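Local coordinates for protein sulfatase (Bacteroides fragilis CAG:558, PDB 6USS) that probably hydrolyses sulfate esters as a calcium-dependent arylsulfatase of a gut bacterium, held here as a variant substituted in its active site, at residues Phe216-Leu221 with Thr229-Ala234; Leu451-Tyr454 with Lys459-Leu462. The protein carries 1 engineered substitution. All coordinates share one frame; numbering follows the deposited sequence.

Overall arrangement
Both interactions join pieces of chain close in sequence, yet they lie on opposite sides of the chain's centre, their own centres about 41 Å apart and their nearest atoms about 25 Å apart. Interaction 1 is small and wholly apolar: all four touching residues are buried, 134 Å² is shared, and a loop meets the first turn of helix 231-247 through methyl groups alone. Interaction 2 covers 440 Å² and is only partly buried; it pairs two strands of the four-stranded antiparallel sheet through backbone hydrogen bonds, to which a tyrosine-glutamate bond is added. The Val231 side chain of interaction 1 is about 10 Å from that of the calcium ligand Asp42, whereas interaction 2 is remote from the calcium site.

Interaction 1: residues Phe216-Leu221 with Thr229-Ala234; sequences FAVPGL and TFVSEA
Leu221 CD1 is the atom on which this contact turns: it lies 3.8 Å from Val231 CG2 and 4.1 Å from Ala234 CB. One leucine methyl thus bridges two residues three positions apart, on the same flank of the first turn of helix 231-247. The leucine and valine side chains cross at about a right angle, and the touch is between branch ends. With chi1 at 73°, Val231 CG1 sits between the backbone N and the carbonyl carbon, which leaves CG2 anti to N and facing the loop. A looser third contact, 4.5 Å from Val218 CG1 to Val231 CG2, brings in the earlier part of the loop.

Further out, Tyr198 and Tyr204 also pack on Val231, while Leu235 and Glu238 extend the helix surface met by Leu221. Val218 helps hold the loop, its backbone bonding to Tyr204 and its O accepting from Asn206 ND2. On the helix side Phe230 occupies the N-cap position, and Ala234 N donates to Phe230 O at 3.0 Å, closing the turn that presents Val231 and Ala234 together. The result is apolar packing of a long loop, following strand 185-187, against the N-terminal turn of a helix in the sulfatase fold.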
# COMPACT_ATOMS: atom_id res chain seq x y z
N PHE A 216 -19.41 10.81 -1.90
CA PHE A 216 -18.65 11.26 -0.75
C PHE A 216 -18.96 10.46 0.51
O PHE A 216 -18.64 10.92 1.62
CB PHE A 216 -18.87 12.76 -0.51
CG PHE A 216 -18.45 13.64 -1.66
CD1 PHE A 216 -17.61 13.16 -2.67
CD2 PHE A 216 -18.87 14.96 -1.74
CE1 PHE A 216 -17.22 13.96 -3.74
CE2 PHE A 216 -18.49 15.77 -2.81
CZ PHE A 216 -17.66 15.26 -3.81
N ALA A 217 -19.57 9.29 0.39
CA ALA A 217 -19.67 8.41 1.54
C ALA A 217 -18.26 8.06 2.03
O ALA A 217 -17.36 7.79 1.22
CB ALA A 217 -20.45 7.14 1.20
N VAL A 218 -18.07 8.07 3.34
CA VAL A 218 -16.76 7.91 3.95
C VAL A 218 -16.49 6.41 4.15
O VAL A 218 -17.25 5.75 4.87
CB VAL A 218 -16.64 8.66 5.28
CG1 VAL A 218 -15.19 8.63 5.77
CG2 VAL A 218 -17.12 10.09 5.12
N PRO A 219 -15.45 5.86 3.54
CA PRO A 219 -15.15 4.43 3.72
C PRO A 219 -14.22 4.23 4.91
O PRO A 219 -13.65 5.17 5.47
CB PRO A 219 -14.46 4.06 2.40
CG PRO A 219 -13.78 5.34 1.96
CD PRO A 219 -14.56 6.50 2.54
N GLY A 220 -14.09 2.97 5.32
CA GLY A 220 -13.11 2.63 6.33
C GLY A 220 -13.50 2.88 7.77
O GLY A 220 -12.64 2.79 8.65
N LEU A 221 -14.77 3.18 8.06
CA LEU A 221 -15.20 3.47 9.42
C LEU A 221 -16.47 2.69 9.77
O LEU A 221 -17.34 3.19 10.50
CB LEU A 221 -15.43 4.97 9.61
CG LEU A 221 -14.20 5.84 9.30
CD1 LEU A 221 -14.60 7.31 9.29
CD2 LEU A 221 -13.06 5.57 10.30
N THR A 229 -20.57 8.66 17.08
CA THR A 229 -19.20 9.11 16.85
C THR A 229 -19.18 10.06 15.64
O THR A 229 -19.39 9.63 14.50
CB THR A 229 -18.25 7.92 16.63
OG1 THR A 229 -18.37 6.99 17.72
CG2 THR A 229 -16.81 8.40 16.54
N PHE A 230 -18.96 11.35 15.91
CA PHE A 230 -18.67 12.35 14.88
C PHE A 230 -17.42 11.95 14.09
O PHE A 230 -16.47 11.40 14.65
CB PHE A 230 -18.47 13.72 15.54
CG PHE A 230 -18.94 14.88 14.71
CD1 PHE A 230 -20.29 15.10 14.49
CD2 PHE A 230 -18.02 15.76 14.14
CE1 PHE A 230 -20.72 16.17 13.72
CE2 PHE A 230 -18.45 16.82 13.38
CZ PHE A 230 -19.81 17.03 13.17
N VAL A 231 -17.41 12.23 12.78
CA VAL A 231 -16.40 11.61 11.90
C VAL A 231 -14.99 12.06 12.27
O VAL A 231 -14.04 11.27 12.21
CB VAL A 231 -16.72 11.87 10.41
CG1 VAL A 231 -16.45 13.29 10.01
CG2 VAL A 231 -15.88 10.92 9.55
N SER A 232 -14.83 13.33 12.67
CA SER A 232 -13.53 13.82 13.14
C SER A 232 -13.05 13.05 14.36
O SER A 232 -11.84 12.91 14.55
CB SER A 232 -13.61 15.31 13.48
OG SER A 232 -14.35 16.01 12.50
N GLU A 233 -13.98 12.59 15.20
CA GLU A 233 -13.62 11.74 16.33
C GLU A 233 -13.20 10.36 15.85
O GLU A 233 -12.16 9.83 16.27
CB GLU A 233 -14.79 11.65 17.32
CG GLU A 233 -14.51 10.88 18.63
CD GLU A 233 -13.33 11.44 19.43
OE1 GLU A 233 -13.09 12.67 19.40
OE2 GLU A 233 -12.63 10.65 20.09
N ALA A 234 -14.00 9.77 14.95
CA ALA A 234 -13.65 8.47 14.38
C ALA A 234 -12.27 8.50 13.74
O ALA A 234 -11.47 7.57 13.92
CB ALA A 234 -14.70 8.04 13.36

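Interaction 2: residues Leu451-Tyr454 with Lys459-Leu462; sequences LIYY and KKEL
Ile452 and Glu461 form the hydrogen-bonded pair of this two-stranded contact. Ile452 N donates to Glu461 O at 2.9 Å with an N-H...O angle of 168°, and Glu461 N returns a bond of equal length to Ile452 O; both donors lie in the carbonyl planes. Nearer the turn, Tyr454 N reaches Lys459 O at 2.9 Å, a more bent bond. Leu451 with Leu462 and Tyr453 with Lys460 are non-hydrogen-bonded pairs, and Lys460 CA makes a CA-H...O contact of 3.3 Å with Ile452 O.

Among side chains, the polar link is Tyr454 OH to Glu461 OE1, 2.8 Å. The hydroxyl comes from above the carboxylate plane, and ring and carboxylate stand 83° apart. Glu461 reaches it with a chain extended beyond CG. OE1 also bonds Tyr352 OH, so two tyrosine hydroxyls grip one carboxylate oxygen.

Apolar contacts are sparser, on the face carrying Leu451, Tyr453, Lys460 and Leu462. The Lys460 chain crosses the Tyr453 ring at a slant, meeting its edge at CD1 with CG (3.9 Å). Leu451 CB is 4.4 Å from Leu462 CD1, while Leu451 CD1 lies against the backbone, 3.3 Å from Glu461 O. Tyr453 OH bonds Pro512 O and Lys460 NZ bonds Pro514 O; helix 480-496 packs against Leu451, Lys460 and Leu462.

The axes of 451-454 and 460-462 lie 4.8 Å apart at 168°, so the strands are antiparallel, and their short connection makes a beta hairpin whose second strand, 460-464, is outermost in the four-stranded C-terminal sheet, a recurring feature of sulfatases.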
# COMPACT_ATOMS: atom_id res chain seq x y z
N LEU A 451 -0.57 40.64 -8.33
CA LEU A 451 -1.27 40.95 -9.57
C LEU A 451 -2.22 39.81 -9.91
O LEU A 451 -1.79 38.65 -10.04
CB LEU A 451 -0.30 41.19 -10.73
CG LEU A 451 -1.03 41.23 -12.08
CD1 LEU A 451 -1.88 42.49 -12.19
CD2 LEU A 451 -0.07 41.12 -13.27
N ILE A 452 -3.50 40.13 -10.05
CA ILE A 452 -4.53 39.19 -10.47
C ILE A 452 -5.00 39.59 -11.85
O ILE A 452 -5.35 40.76 -12.09
CB ILE A 452 -5.71 39.14 -9.48
CG1 ILE A 452 -5.22 38.81 -8.06
CG2 ILE A 452 -6.75 38.14 -9.94
CD1 ILE A 452 -6.26 39.08 -6.99
N TYR A 453 -5.00 38.63 -12.77
CA TYR A 453 -5.47 38.82 -14.13
C TYR A 453 -6.70 37.97 -14.36
O TYR A 453 -6.71 36.78 -14.01
CB TYR A 453 -4.38 38.45 -15.13
CG TYR A 453 -4.87 38.33 -16.56
CD1 TYR A 453 -5.28 39.46 -17.28
CD2 TYR A 453 -4.88 37.09 -17.20
CE1 TYR A 453 -5.70 39.35 -18.60
CE2 TYR A 453 -5.30 36.97 -18.53
CZ TYR A 453 -5.70 38.10 -19.23
OH TYR A 453 -6.12 38.00 -20.55
N TYR A 454 -7.73 38.56 -14.96
CA TYR A 454 -9.01 37.89 -15.15
C TYR A 454 -9.16 37.51 -16.61
O TYR A 454 -9.27 38.39 -17.48
CB TYR A 454 -10.15 38.79 -14.69
CG TYR A 454 -10.18 39.05 -13.19
CD1 TYR A 454 -9.30 39.96 -12.61
CD2 TYR A 454 -11.09 38.39 -12.36
CE1 TYR A 454 -9.32 40.22 -11.25
CE2 TYR A 454 -11.13 38.66 -10.99
CZ TYR A 454 -10.25 39.58 -10.44
OH TYR A 454 -10.26 39.86 -9.09
N LYS A 459 -9.37 42.07 -17.22
CA LYS A 459 -9.22 43.00 -16.11
C LYS A 459 -7.98 42.62 -15.29
O LYS A 459 -7.70 41.44 -15.07
CB LYS A 459 -10.49 42.97 -15.24
CG LYS A 459 -10.43 43.76 -13.95
CD LYS A 459 -10.77 45.24 -14.18
CE LYS A 459 -10.64 46.06 -12.88
NZ LYS A 459 -10.28 47.49 -13.17
N LYS A 460 -7.24 43.63 -14.84
CA LYS A 460 -6.10 43.42 -13.96
C LYS A 460 -6.28 44.20 -12.66
O LYS A 460 -6.80 45.32 -12.66
CB LYS A 460 -4.79 43.82 -14.65
CG LYS A 460 -4.43 42.96 -15.88
CD LYS A 460 -3.06 43.34 -16.47
CE LYS A 460 -2.65 42.44 -17.62
NZ LYS A 460 -1.86 43.16 -18.66
N GLU A 461 -5.89 43.58 -11.54
CA GLU A 461 -5.93 44.20 -10.22
C GLU A 461 -4.56 44.08 -9.57
O GLU A 461 -3.94 43.01 -9.60
CB GLU A 461 -6.99 43.56 -9.31
CG GLU A 461 -8.41 43.82 -9.76
CD GLU A 461 -9.46 43.22 -8.84
OE1 GLU A 461 -9.16 42.22 -8.15
OE2 GLU A 461 -10.59 43.75 -8.80
N LEU A 462 -4.08 45.18 -9.00
CA LEU A 462 -2.77 45.22 -8.37
C LEU A 462 -2.97 45.66 -6.93
O LEU A 462 -3.55 46.73 -6.69
CB LEU A 462 -1.82 46.16 -9.11
CG LEU A 462 -0.43 46.34 -8.50
CD1 LEU A 462 0.35 45.07 -8.66
CD2 LEU A 462 0.32 47.47 -9.16